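Local coordinates for protein tannase (PDB 3WA7) that hydrolyses galloyl ester bonds of tannins as a tannase of the alpha/beta-hydrolase fold, at residues A29-Y34 / V44-V49; I206-H211 / N395-L400; K337-M342 / A418-S423; L351-P356 / A368-A373. One frame throughout, in Å; residues are numbered along the deposited sequence.

Contact 1 of 4, residues A29-Y34 / V44-V49; sequences ARNIQY and VLNVFV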
loop_
_atom_site.group_PDB
_atom_site.type_symbol
_atom_site.label_atom_id
_atom_site.label_comp_id
_atom_site.label_asym_id
_atom_site.label_seq_id
_atom_site.Cartn_x
_atom_site.Cartn_y
_atom_site.Cartn_z
ATOM N N ALA A 29 0.955 -4.171 -25.135
ATOM C CA ALA A 29 0.259 -5.441 -25.327
ATOM C C ALA A 29 -0.762 -5.402 -24.204
ATOM O O ALA A 29 -0.396 -5.449 -23.030
ATOM C CB ALA A 29 1.211 -6.616 -25.151
ATOM N N ARG A 30 -2.039 -5.307 -24.559
ATOM C CA ARG A 30 -3.080 -5.182 -23.548
ATOM C C ARG A 30 -4.091 -6.308 -23.413
ATOM O O ARG A 30 -4.230 -7.161 -24.289
ATOM C CB ARG A 30 -3.858 -3.884 -23.777
ATOM C CG ARG A 30 -3.007 -2.637 -23.930
ATOM C CD ARG A 30 -3.912 -1.417 -24.050
ATOM N NE ARG A 30 -3.184 -0.152 -24.127
ATOM C CZ ARG A 30 -2.601 0.328 -25.221
ATOM N NH1 ARG A 30 -2.644 -0.347 -26.362
ATOM N NH2 ARG A 30 -1.988 1.502 -25.176
ATOM N N ASN A 31 -4.805 -6.264 -22.291
ATOM C CA ASN A 31 -5.855 -7.215 -21.960
ATOM C C ASN A 31 -5.436 -8.667 -22.091
ATOM O O ASN A 31 -6.125 -9.482 -22.710
ATOM C CB ASN A 31 -7.087 -6.927 -22.818
ATOM C CG ASN A 31 -7.669 -5.554 -22.542
ATOM O OD1 ASN A 31 -7.933 -5.203 -21.391
ATOM N ND2 ASN A 31 -7.870 -4.769 -23.592
ATOM N N ILE A 32 -4.302 -8.978 -21.479
ATOM C CA ILE A 32 -3.754 -10.319 -21.487
ATOM C C ILE A 32 -4.269 -11.085 -20.269
ATOM O O ILE A 32 -4.026 -10.692 -19.132
ATOM C CB ILE A 32 -2.209 -10.281 -21.427
ATOM C CG1 ILE A 32 -1.659 -9.576 -22.670
ATOM C CG2 ILE A 32 -1.657 -11.696 -21.310
ATOM C CD1 ILE A 32 -0.170 -9.301 -22.607
ATOM N N GLN A 33 -4.994 -12.168 -20.516
ATOM C CA GLN A 33 -5.512 -13.000 -19.436
ATOM C C GLN A 33 -4.279 -13.639 -18.797
ATOM O O GLN A 33 -3.514 -14.318 -19.482
ATOM C CB GLN A 33 -6.433 -14.066 -20.030
ATOM C CG GLN A 33 -7.052 -15.022 -19.037
ATOM C CD GLN A 33 -7.991 -16.001 -19.715
ATOM O OE1 GLN A 33 -8.935 -15.598 -20.398
ATOM N NE2 GLN A 33 -7.737 -17.291 -19.534
ATOM N N TYR A 34 -4.071 -13.431 -17.498
ATOM C CA TYR A 34 -2.884 -13.992 -16.862
ATOM C C TYR A 34 -3.066 -15.290 -16.076
ATOM O O TYR A 34 -2.115 -15.792 -15.474
ATOM C CB TYR A 34 -2.175 -12.922 -16.013
ATOM C CG TYR A 34 -3.008 -12.281 -14.928
ATOM C CD1 TYR A 34 -3.263 -12.948 -13.732
ATOM C CD2 TYR A 34 -3.521 -10.993 -15.090
ATOM C CE1 TYR A 34 -4.009 -12.346 -12.717
ATOM C CE2 TYR A 34 -4.266 -10.383 -14.085
ATOM C CZ TYR A 34 -4.506 -11.064 -12.901
ATOM O OH TYR A 34 -5.240 -10.465 -11.900
ATOM N N VAL A 44 -6.855 -9.273 -16.036
ATOM C CA VAL A 44 -6.041 -9.179 -17.241
ATOM C C VAL A 44 -4.922 -8.205 -16.909
ATOM O O VAL A 44 -5.007 -7.471 -15.922
ATOM C CB VAL A 44 -6.833 -8.633 -18.460
ATOM C CG1 VAL A 44 -7.918 -9.620 -18.862
ATOM C CG2 VAL A 44 -7.429 -7.267 -18.140
ATOM N N LEU A 45 -3.863 -8.211 -17.704
ATOM C CA LEU A 45 -2.763 -7.291 -17.461
ATOM C C LEU A 45 -2.319 -6.639 -18.760
ATOM O O LEU A 45 -2.607 -7.143 -19.851
ATOM C CB LEU A 45 -1.590 -8.019 -16.776
ATOM C CG LEU A 45 -0.913 -9.238 -17.416
ATOM C CD1 LEU A 45 -0.028 -8.806 -18.575
ATOM C CD2 LEU A 45 -0.065 -9.950 -16.369
ATOM N N ASN A 46 -1.656 -5.492 -18.630
ATOM C CA ASN A 46 -1.148 -4.749 -19.773
ATOM C C ASN A 46 0.367 -4.667 -19.659
ATOM O O ASN A 46 0.906 -4.507 -18.563
ATOM C CB ASN A 46 -1.713 -3.325 -19.808
ATOM C CG ASN A 46 -3.216 -3.290 -19.961
ATOM O OD1 ASN A 46 -3.814 -4.174 -20.575
ATOM N ND2 ASN A 46 -3.838 -2.244 -19.426
ATOM N N VAL A 47 1.044 -4.769 -20.798
ATOM C CA VAL A 47 2.498 -4.707 -20.844
ATOM C C VAL A 47 2.943 -3.510 -21.680
ATOM O O VAL A 47 2.480 -3.328 -22.804
ATOM C CB VAL A 47 3.081 -5.987 -21.476
ATOM C CG1 VAL A 47 4.596 -5.902 -21.534
ATOM C CG2 VAL A 47 2.647 -7.200 -20.674
ATOM N N PHE A 48 3.837 -2.698 -21.125
ATOM C CA PHE A 48 4.347 -1.527 -21.830
ATOM C C PHE A 48 5.869 -1.579 -21.844
ATOM O O PHE A 48 6.509 -1.747 -20.805
ATOM C CB PHE A 48 3.836 -0.251 -21.167
ATOM C CG PHE A 48 2.343 -0.210 -21.049
ATOM C CD1 PHE A 48 1.718 -0.522 -19.847
ATOM C CD2 PHE A 48 1.558 0.079 -22.161
ATOM C CE1 PHE A 48 0.330 -0.553 -19.751
ATOM C CE2 PHE A 48 0.164 0.052 -22.076
ATOM C CZ PHE A 48 -0.450 -0.265 -20.867
ATOM N N VAL A 49 6.437 -1.430 -23.036
ATOM C CA VAL A 49 7.878 -1.528 -23.213
ATOM C C VAL A 49 8.497 -0.363 -23.976
ATOM O O VAL A 49 7.995 0.029 -25.026
ATOM C CB VAL A 49 8.220 -2.826 -23.989
ATOM C CG1 VAL A 49 9.727 -3.001 -24.089
ATOM C CG2 VAL A 49 7.571 -4.030 -23.311
#

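Contact 2 of 4, residues I206-H211 / N395-L400; sequences IHNLEH and NPLSYL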
loop_
_atom_site.group_PDB
_atom_site.type_symbol
_atom_site.label_atom_id
_atom_site.label_comp_id
_atom_site.label_asym_id
_atom_site.label_seq_id
_atom_site.Cartn_x
_atom_site.Cartn_y
_atom_site.Cartn_z
ATOM N N ILE A 206 -1.988 0.684 3.852
ATOM C CA ILE A 206 -3.003 0.471 4.873
ATOM C C ILE A 206 -2.992 -1.027 5.148
ATOM O O ILE A 206 -3.738 -1.790 4.534
ATOM C CB ILE A 206 -4.387 0.921 4.369
ATOM C CG1 ILE A 206 -4.329 2.393 3.949
ATOM C CG2 ILE A 206 -5.433 0.726 5.460
ATOM C CD1 ILE A 206 -4.037 3.358 5.094
ATOM N N HIS A 207 -2.115 -1.432 6.063
ATOM C CA HIS A 207 -1.939 -2.838 6.416
ATOM C C HIS A 207 -1.971 -3.044 7.931
ATOM O O HIS A 207 -2.232 -2.105 8.683
ATOM C CB HIS A 207 -0.599 -3.331 5.873
ATOM C CG HIS A 207 0.585 -2.777 6.605
ATOM N ND1 HIS A 207 0.953 -1.450 6.537
ATOM C CD2 HIS A 207 1.452 -3.365 7.462
ATOM C CE1 HIS A 207 1.995 -1.245 7.324
ATOM N NE2 HIS A 207 2.318 -2.391 7.897
ATOM N N ASN A 208 -1.685 -4.270 8.370
ATOM C CA ASN A 208 -1.698 -4.610 9.799
ATOM C C ASN A 208 -3.071 -4.198 10.333
ATOM O O ASN A 208 -3.208 -3.628 11.423
ATOM C CB ASN A 208 -0.568 -3.860 10.522
ATOM C CG ASN A 208 -0.288 -4.413 11.906
ATOM O OD1 ASN A 208 -0.702 -5.522 12.240
ATOM N ND2 ASN A 208 0.434 -3.641 12.716
ATOM N N LEU A 209 -4.092 -4.520 9.542
ATOM C CA LEU A 209 -5.472 -4.164 9.841
ATOM C C LEU A 209 -6.023 -4.595 11.196
ATOM O O LEU A 209 -6.776 -3.845 11.820
ATOM C CB LEU A 209 -6.382 -4.686 8.719
ATOM C CG LEU A 209 -5.953 -4.274 7.304
ATOM C CD1 LEU A 209 -6.894 -4.902 6.285
ATOM C CD2 LEU A 209 -5.950 -2.748 7.171
ATOM N N GLU A 210 -5.645 -5.783 11.658
ATOM C CA GLU A 210 -6.145 -6.292 12.931
ATOM C C GLU A 210 -5.570 -5.557 14.142
ATOM O O GLU A 210 -5.980 -5.808 15.273
ATOM C CB GLU A 210 -5.864 -7.797 13.061
ATOM C CG GLU A 210 -4.397 -8.153 13.237
ATOM C CD GLU A 210 -3.685 -8.408 11.923
ATOM O OE1 GLU A 210 -3.987 -7.714 10.931
ATOM O OE2 GLU A 210 -2.813 -9.306 11.889
ATOM N N HIS A 211 -4.624 -4.651 13.906
ATOM C CA HIS A 211 -4.030 -3.886 14.999
ATOM C C HIS A 211 -4.122 -2.388 14.718
ATOM O O HIS A 211 -3.662 -1.570 15.519
ATOM C CB HIS A 211 -2.561 -4.271 15.193
ATOM C CG HIS A 211 -2.353 -5.729 15.462
ATOM N ND1 HIS A 211 -1.575 -6.530 14.655
ATOM C CD2 HIS A 211 -2.831 -6.534 16.441
ATOM C CE1 HIS A 211 -1.586 -7.766 15.122
ATOM N NE2 HIS A 211 -2.341 -7.794 16.206
ATOM N N ASN A 395 -1.258 -10.016 6.273
ATOM C CA ASN A 395 -0.550 -8.985 7.027
ATOM C C ASN A 395 0.933 -9.139 6.673
ATOM O O ASN A 395 1.547 -10.159 6.983
ATOM C CB ASN A 395 -0.747 -9.192 8.534
ATOM C CG ASN A 395 -0.162 -8.056 9.365
ATOM O OD1 ASN A 395 0.696 -7.306 8.898
ATOM N ND2 ASN A 395 -0.616 -7.935 10.611
ATOM N N PRO A 396 1.523 -8.136 6.006
ATOM C CA PRO A 396 2.938 -8.220 5.633
ATOM C C PRO A 396 3.860 -8.564 6.807
ATOM O O PRO A 396 4.834 -9.294 6.647
ATOM C CB PRO A 396 3.227 -6.831 5.064
ATOM C CG PRO A 396 1.912 -6.436 4.466
ATOM C CD PRO A 396 0.931 -6.870 5.537
ATOM N N LEU A 397 3.539 -8.040 7.986
ATOM C CA LEU A 397 4.351 -8.273 9.175
ATOM C C LEU A 397 4.516 -9.742 9.560
ATOM O O LEU A 397 5.555 -10.134 10.094
ATOM C CB LEU A 397 3.764 -7.508 10.367
ATOM C CG LEU A 397 3.568 -5.996 10.226
ATOM C CD1 LEU A 397 3.101 -5.437 11.565
ATOM C CD2 LEU A 397 4.866 -5.323 9.797
ATOM N N SER A 398 3.490 -10.548 9.299
ATOM C CA SER A 398 3.514 -11.968 9.636
ATOM C C SER A 398 4.728 -12.700 9.074
ATOM O O SER A 398 5.263 -13.607 9.707
ATOM C CB SER A 398 2.243 -12.650 9.118
ATOM O OG SER A 398 1.090 -12.108 9.733
ATOM N N TYR A 399 5.160 -12.299 7.886
ATOM C CA TYR A 399 6.287 -12.948 7.228
ATOM C C TYR A 399 7.653 -12.513 7.744
ATOM O O TYR A 399 8.668 -13.121 7.411
ATOM C CB TYR A 399 6.190 -12.725 5.719
ATOM C CG TYR A 399 4.873 -13.206 5.165
ATOM C CD1 TYR A 399 3.753 -12.372 5.150
ATOM C CD2 TYR A 399 4.720 -14.522 4.736
ATOM C CE1 TYR A 399 2.515 -12.841 4.727
ATOM C CE2 TYR A 399 3.486 -14.999 4.312
ATOM C CZ TYR A 399 2.389 -14.159 4.312
ATOM O OH TYR A 399 1.168 -14.631 3.897
ATOM N N LEU A 400 7.677 -11.469 8.565
ATOM C CA LEU A 400 8.933 -10.979 9.121
ATOM C C LEU A 400 9.183 -11.598 10.495
ATOM O O LEU A 400 10.315 -11.620 10.977
ATOM C CB LEU A 400 8.902 -9.450 9.234
ATOM C CG LEU A 400 8.535 -8.682 7.960
ATOM C CD1 LEU A 400 8.544 -7.182 8.242
ATOM C CD2 LEU A 400 9.517 -9.020 6.845
#

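Contact 3 of 4, residues K337-M342 / A418-S423; sequences KSLTRM and ADRDTS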
loop_
_atom_site.group_PDB
_atom_site.type_symbol
_atom_site.label_atom_id
_atom_site.label_comp_id
_atom_site.label_asym_id
_atom_site.label_seq_id
_atom_site.Cartn_x
_atom_site.Cartn_y
_atom_site.Cartn_z
ATOM N N LYS A 337 -3.887 17.287 17.272
ATOM C CA LYS A 337 -5.151 18.004 17.393
ATOM C C LYS A 337 -5.279 18.983 16.227
ATOM O O LYS A 337 -6.364 19.182 15.677
ATOM C CB LYS A 337 -5.203 18.762 18.723
ATOM C CG LYS A 337 -6.475 19.567 18.934
ATOM C CD LYS A 337 -6.465 20.260 20.293
ATOM C CE LYS A 337 -7.728 21.084 20.500
ATOM N NZ LYS A 337 -7.708 21.815 21.802
ATOM N N SER A 338 -4.155 19.587 15.856
ATOM C CA SER A 338 -4.109 20.548 14.762
ATOM C C SER A 338 -4.360 19.844 13.427
ATOM O O SER A 338 -5.076 20.351 12.569
ATOM C CB SER A 338 -2.742 21.246 14.744
ATOM O OG SER A 338 -2.685 22.253 13.751
ATOM N N LEU A 339 -3.772 18.663 13.271
ATOM C CA LEU A 339 -3.922 17.876 12.051
ATOM C C LEU A 339 -5.355 17.360 11.886
ATOM O O LEU A 339 -5.879 17.294 10.770
ATOM C CB LEU A 339 -2.950 16.697 12.087
ATOM C CG LEU A 339 -2.956 15.762 10.879
ATOM C CD1 LEU A 339 -2.660 16.551 9.606
ATOM C CD2 LEU A 339 -1.921 14.672 11.095
ATOM N N THR A 340 -5.955 17.001 13.020
ATOM C CA THR A 340 -7.319 16.474 13.154
ATOM C C THR A 340 -7.483 14.975 12.914
ATOM O O THR A 340 -6.752 14.349 12.136
ATOM C CB THR A 340 -8.363 17.209 12.251
ATOM O OG1 THR A 340 -8.234 16.773 10.892
ATOM C CG2 THR A 340 -8.178 18.721 12.333
ATOM N N ARG A 341 -8.455 14.410 13.620
ATOM C CA ARG A 341 -8.801 13.001 13.514
ATOM C C ARG A 341 -9.703 12.853 12.294
ATOM O O ARG A 341 -10.583 13.681 12.064
ATOM C CB ARG A 341 -9.552 12.556 14.774
ATOM C CG ARG A 341 -10.266 11.214 14.647
ATOM C CD ARG A 341 -11.305 11.038 15.749
ATOM N NE ARG A 341 -10.726 10.625 17.026
ATOM C CZ ARG A 341 -10.436 9.366 17.347
ATOM N NH1 ARG A 341 -10.667 8.385 16.484
ATOM N NH2 ARG A 341 -9.922 9.087 18.537
HETATM N N MSE A 342 -9.490 11.796 11.521
HETATM C CA MSE A 342 -10.288 11.556 10.328
HETATM C C MSE A 342 -11.405 10.549 10.568
HETATM O O MSE A 342 -12.572 10.820 10.287
HETATM C CB MSE A 342 -9.394 11.042 9.200
HETATM C CG MSE A 342 -10.127 10.775 7.904
HETATM SE SE MSE A 342 -9.016 9.817 6.660
HETATM C CE MSE A 342 -10.404 8.992 5.606
ATOM N N ALA A 418 0.702 14.361 6.757
ATOM C CA ALA A 418 -0.652 14.891 6.904
ATOM C C ALA A 418 -1.693 13.823 6.565
ATOM O O ALA A 418 -2.878 14.119 6.418
ATOM C CB ALA A 418 -0.842 16.115 6.012
ATOM N N ASP A 419 -1.236 12.580 6.457
ATOM C CA ASP A 419 -2.100 11.447 6.135
ATOM C C ASP A 419 -2.648 10.846 7.432
ATOM O O ASP A 419 -1.895 10.278 8.223
ATOM C CB ASP A 419 -1.287 10.395 5.369
ATOM C CG ASP A 419 -2.123 9.213 4.915
ATOM O OD1 ASP A 419 -3.114 8.877 5.594
ATOM O OD2 ASP A 419 -1.769 8.599 3.882
ATOM N N ARG A 420 -3.959 10.972 7.640
ATOM C CA ARG A 420 -4.611 10.456 8.843
ATOM C C ARG A 420 -5.476 9.220 8.589
ATOM O O ARG A 420 -6.320 8.871 9.419
ATOM C CB ARG A 420 -5.485 11.547 9.472
ATOM C CG ARG A 420 -4.780 12.883 9.622
ATOM C CD ARG A 420 -5.409 13.922 8.722
ATOM N NE ARG A 420 -6.736 14.308 9.192
ATOM C CZ ARG A 420 -7.862 14.149 8.503
ATOM N NH1 ARG A 420 -7.841 13.602 7.292
ATOM N NH2 ARG A 420 -9.016 14.549 9.026
ATOM N N ASP A 421 -5.276 8.554 7.455
ATOM C CA ASP A 421 -6.073 7.370 7.144
ATOM C C ASP A 421 -5.731 6.200 8.054
ATOM O O ASP A 421 -6.526 5.279 8.230
ATOM C CB ASP A 421 -5.913 6.989 5.673
ATOM C CG ASP A 421 -6.718 7.891 4.760
ATOM O OD1 ASP A 421 -6.430 9.105 4.712
ATOM O OD2 ASP A 421 -7.654 7.391 4.101
ATOM N N THR A 422 -4.536 6.244 8.629
ATOM C CA THR A 422 -4.102 5.231 9.579
ATOM C C THR A 422 -3.018 5.902 10.416
ATOM O O THR A 422 -2.408 6.876 9.978
ATOM C CB THR A 422 -3.554 3.959 8.878
ATOM O OG1 THR A 422 -3.454 2.897 9.836
ATOM C CG2 THR A 422 -2.184 4.216 8.263
ATOM N N SER A 423 -2.793 5.406 11.624
ATOM C CA SER A 423 -1.781 5.994 12.495
ATOM C C SER A 423 -0.379 5.927 11.905
ATOM O O SER A 423 -0.042 4.994 11.174
ATOM C CB SER A 423 -1.771 5.288 13.853
ATOM O OG SER A 423 -0.665 5.720 14.630
#

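Contact 4 of 4, residues L351-P356 / A368-A373; sequences LDLTSP and AKHFTA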
loop_
_atom_site.group_PDB
_atom_site.type_symbol
_atom_site.label_atom_id
_atom_site.label_comp_id
_atom_site.label_asym_id
_atom_site.label_seq_id
_atom_site.Cartn_x
_atom_site.Cartn_y
_atom_site.Cartn_z
ATOM N N LEU A 351 -18.167 -1.552 14.398
ATOM C CA LEU A 351 -19.056 -2.458 15.110
ATOM C C LEU A 351 -20.245 -2.901 14.271
ATOM O O LEU A 351 -20.803 -3.977 14.503
ATOM C CB LEU A 351 -19.549 -1.809 16.407
ATOM C CG LEU A 351 -18.451 -1.333 17.363
ATOM C CD1 LEU A 351 -19.091 -0.875 18.671
ATOM C CD2 LEU A 351 -17.453 -2.453 17.624
ATOM N N ASP A 352 -20.631 -2.077 13.300
ATOM C CA ASP A 352 -21.758 -2.412 12.437
ATOM C C ASP A 352 -21.340 -2.990 11.085
ATOM O O ASP A 352 -22.171 -3.123 10.186
ATOM C CB ASP A 352 -22.659 -1.188 12.219
ATOM C CG ASP A 352 -21.920 -0.007 11.614
ATOM O OD1 ASP A 352 -20.767 -0.174 11.164
ATOM O OD2 ASP A 352 -22.506 1.098 11.580
ATOM N N LEU A 353 -20.058 -3.325 10.949
ATOM C CA LEU A 353 -19.517 -3.923 9.721
ATOM C C LEU A 353 -19.578 -3.054 8.464
ATOM O O LEU A 353 -19.569 -3.583 7.349
ATOM C CB LEU A 353 -20.242 -5.243 9.424
ATOM C CG LEU A 353 -20.129 -6.406 10.412
ATOM C CD1 LEU A 353 -21.038 -7.541 9.962
ATOM C CD2 LEU A 353 -18.691 -6.881 10.493
ATOM N N THR A 354 -19.604 -1.736 8.634
ATOM C CA THR A 354 -19.709 -0.823 7.498
ATOM C C THR A 354 -18.427 -0.279 6.862
ATOM O O THR A 354 -18.501 0.486 5.902
ATOM C CB THR A 354 -20.587 0.392 7.867
ATOM O OG1 THR A 354 -20.051 1.032 9.032
ATOM C CG2 THR A 354 -22.016 -0.050 8.149
ATOM N N SER A 355 -17.257 -0.661 7.365
ATOM C CA SER A 355 -16.016 -0.136 6.794
ATOM C C SER A 355 -15.544 -0.924 5.578
ATOM O O SER A 355 -16.035 -2.019 5.308
ATOM C CB SER A 355 -14.896 -0.141 7.838
ATOM O OG SER A 355 -14.201 -1.376 7.807
ATOM N N PRO A 356 -14.589 -0.364 4.815
ATOM C CA PRO A 356 -14.079 -1.067 3.634
ATOM C C PRO A 356 -13.399 -2.361 4.070
ATOM O O PRO A 356 -13.508 -3.393 3.406
ATOM C CB PRO A 356 -13.086 -0.072 3.042
ATOM C CG PRO A 356 -13.685 1.251 3.408
ATOM C CD PRO A 356 -14.101 1.027 4.847
ATOM N N ALA A 368 -19.723 -9.059 5.006
ATOM C CA ALA A 368 -18.656 -8.453 5.794
ATOM C C ALA A 368 -18.455 -9.203 7.099
ATOM O O ALA A 368 -19.342 -9.923 7.549
ATOM C CB ALA A 368 -18.987 -6.991 6.078
ATOM N N LYS A 369 -17.279 -9.035 7.696
ATOM C CA LYS A 369 -16.958 -9.689 8.962
ATOM C C LYS A 369 -16.081 -8.794 9.825
ATOM O O LYS A 369 -15.511 -7.810 9.350
ATOM C CB LYS A 369 -16.186 -10.994 8.730
ATOM C CG LYS A 369 -16.943 -12.131 8.067
ATOM C CD LYS A 369 -16.082 -13.392 8.080
ATOM C CE LYS A 369 -16.747 -14.559 7.360
ATOM N NZ LYS A 369 -15.886 -15.784 7.391
ATOM N N HIS A 370 -15.989 -9.138 11.104
ATOM C CA HIS A 370 -15.110 -8.411 12.006
ATOM C C HIS A 370 -13.773 -9.128 11.865
ATOM O O HIS A 370 -13.719 -10.248 11.347
ATOM C CB HIS A 370 -15.609 -8.504 13.449
ATOM C CG HIS A 370 -16.861 -7.728 13.702
ATOM N ND1 HIS A 370 -16.942 -6.365 13.511
ATOM C CD2 HIS A 370 -18.087 -8.122 14.122
ATOM C CE1 HIS A 370 -18.164 -5.954 13.802
ATOM N NE2 HIS A 370 -18.877 -7.000 14.175
ATOM N N PHE A 371 -12.694 -8.486 12.301
ATOM C CA PHE A 371 -11.371 -9.090 12.213
ATOM C C PHE A 371 -10.550 -8.816 13.467
ATOM O O PHE A 371 -9.322 -8.929 13.465
ATOM C CB PHE A 371 -10.640 -8.606 10.953
ATOM C CG PHE A 371 -10.743 -7.124 10.708
ATOM C CD1 PHE A 371 -9.725 -6.263 11.114
ATOM C CD2 PHE A 371 -11.850 -6.590 10.051
ATOM C CE1 PHE A 371 -9.810 -4.891 10.864
ATOM C CE2 PHE A 371 -11.946 -5.224 9.798
ATOM C CZ PHE A 371 -10.922 -4.372 10.205
ATOM N N THR A 372 -11.257 -8.460 14.535
ATOM C CA THR A 372 -10.655 -8.193 15.839
ATOM C C THR A 372 -11.622 -8.727 16.887
ATOM O O THR A 372 -12.838 -8.665 16.704
ATOM C CB THR A 372 -10.447 -6.682 16.093
ATOM O OG1 THR A 372 -11.718 -6.017 16.112
ATOM C CG2 THR A 372 -9.564 -6.079 15.010
ATOM N N ALA A 373 -11.085 -9.257 17.980
ATOM C CA ALA A 373 -11.924 -9.794 19.043
ATOM C C ALA A 373 -12.804 -8.696 19.643
ATOM O O ALA A 373 -13.971 -8.923 19.959
ATOM C CB ALA A 373 -11.048 -10.419 20.129
#

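Contact 1 of 4, residues A29-Y34 / V44-V49
V47 N gives a short hydrogen bond to A29 O (2.7 Å), and A29 N returns one to V47 O, a hydrogen-bonded antiparallel pair in the beta hairpin of strands 22-33 and 44-50. The hairpin belongs to the mixed central sheet of the alpha/beta-hydrolase fold, where strand 44-50 pairs onward with strand 107-111. I32 and L45 form a second such pair. Between the pairs the register slips by one at a G1 beta bulge, where N31 and I32 both face L45 and N31 takes a positive phi of 51°. The amide of N31, which meets L45 O at a poor angle, is taken up by the side chain of N46: its OD1 receives N31 N at 2.9 Å, nearly end-on to the carbonyl. N46 ND2 goes on to D84 O.

On one face of the sheet A29, I32, L45 and V47 pack together. The tip of I32, CD1, lies 4.0 Å from V47 CG2, while L45 CD1 comes against I32 CB and its other methyl, CD2, reaches Y34 CB. Helix 131-145 lies against this face through Y142. R30 runs beside N46, its extended chain bringing the guanidinium to F48 and on to salt bridges with D85 and E15. The guanidinium and ring planes stand 67° apart, with R30 NE at the ring edge, 3.9 Å from F48 CE2.

Contact 2 of 4, residues I206-H211 / N395-L400
N395 ND2 spends its amide hydrogens on two acceptors from 206-211, N208 OD1 and E210 OE2, each at 2.9 Å. The bond to E210 is the straighter (163° at the hydrogen); it lies in the amide plane of N395 but meets OE2 from above the carboxylate plane, the two planes standing 80° apart. N208 OD1 is itself shared: H211 ND1 reaches it at 2.8 Å from the face opposite to that used by N395 ND2, so donors on opposite faces, together with the bond from N208 ND2 to Y268 OH, limit rotation of this buried amide. With CG anti to the backbone N (chi1 -173°), the N395 amide extends straight into this network. L397 packs tightly beside it, its CD1 lying 3.4 Å from N208 ND2. Replacing N395 with an alanine would probably leave E210 OE2 and N208 OD1 without this donor and set the E210 carboxylate free to turn.

The remainder is looser. H207 touches P396 CD with CB at 3.9 Å and has L397 CD2 at its ring edge, 4.3 Å from NE2, its ND1 being held by P205 O. E210 and H211, on the outer side, are partly exposed; E210 CG covers one face of the H211 ring, and the ring stacks with Y268. N395 uses its other amide atom within its own segment: OD1 accepts from L397 N, an asparagine side-chain capping bond ahead of helix 398-401.

Contact 3 of 4, residues K337-M342 / A418-S423
R420 grips T340 side-on with two nitrogens, and these hydrogen bonds form the polar part of the contact. NE donates to the backbone T340 O at 2.9 Å, approaching from above the carbonyl plane, while NH2 reaches T340 OG1 at 3.0 Å with a rather bent geometry (137°). The grip falls where helix 332-339 has just ended and T340 has turned to a positive phi, which offers both oxygens to the same guanidinium. NH2 has a second acceptor in H227 O.

Apolar groups pack on the methylenes of the arginine and on one face of its guanidinium. Bends at chi2 (113°) and chi3 fold the chain so that its methylene part runs antiparallel to the L339 side chain, R420 CG lying 3.6 Å from L339 CG. The other leucine contact is with A418, CD1 to CB at 4.1 Å. Over one face of the guanidinium, off centre, sits M342 CB, 3.5 Å from R420 CZ.

A third kind of contact joins M342, a selenomethionine introduced by labelling, to D421. The extended M342 chain carries SE to 3.3 Å from D421 OD1, while CE lies near OD2, which also bonds a glycerol probably from the crystallisation liquor. D419 bends the loop into an Asx turn, OD1 accepting from D421 N; its OD2 bonds H451 ND1, consistent with a Ser-His-Asp triad.

Helix 209-220 flanks the contact, F220 against R420 and Y216 bonded to R420 O, while strand 225-232 adds H227 beside T340 and R228 beside M342.

Contact 4 of 4, residues L351-P356 / A368-A373
L353 CD2 rests on the face of the H370 imidazole in a CH-pi contact, 3.5 Å from the ring centroid and 11° off the normal. The side chains cross at about a right angle; CG of L353 is anti to the carbonyl carbon (chi1 -63°), which directs CD2 onto the ring centre. The same methyl lies 3.3 Å from K369 C. The two loops flank helix 356-360, one leading into it and the other running on to helix 373-377.

In apolar packing, L353 CB meets A368 CB at 4.0 Å. At the ring edge, L351 O lies 3.4 Å from H370 CE1.

Hydrogen bonds lie within or outside the two segments. D352 OD1 accepts from T354 N in an Asx turn and also from T354 OG1, shaping the chain around L353, whose phi is positive. H370 is fixed at both nitrogens, ND1 by D349 OD1 and NE2 by S379 OG. A serine in place of H370 would probably deprive L353 CD2 of the ring face beneath it and leave D349 OD1 without this partner.

With no hydrogen bond crossing between them, the loops meet by shape and dispersion, while the polar bonds of the histidine hold its ring to receive the methyl.

Contacts 2, 3 and 4 cluster on one side of the molecule, with contact 2 touching both others. I206 CD1 packs on T422 CG2 of contact 3 at 3.8 Å, and L209 O meets F371 CE1 of contact 4 at 3.3 Å; contacts 3 and 4 do not touch, their nearest atoms being about 9 Å apart. The probable catalytic triad of S163, H451 and D419 lies in this region: D419 belongs to contact 3, and I206 of contact 2 is backbone-bonded to S163. Contact 1, in the hairpin toward the far end of the central sheet, stands apart, its centre 30 Å from that of contact 2 and 38 Å from that of contact 3.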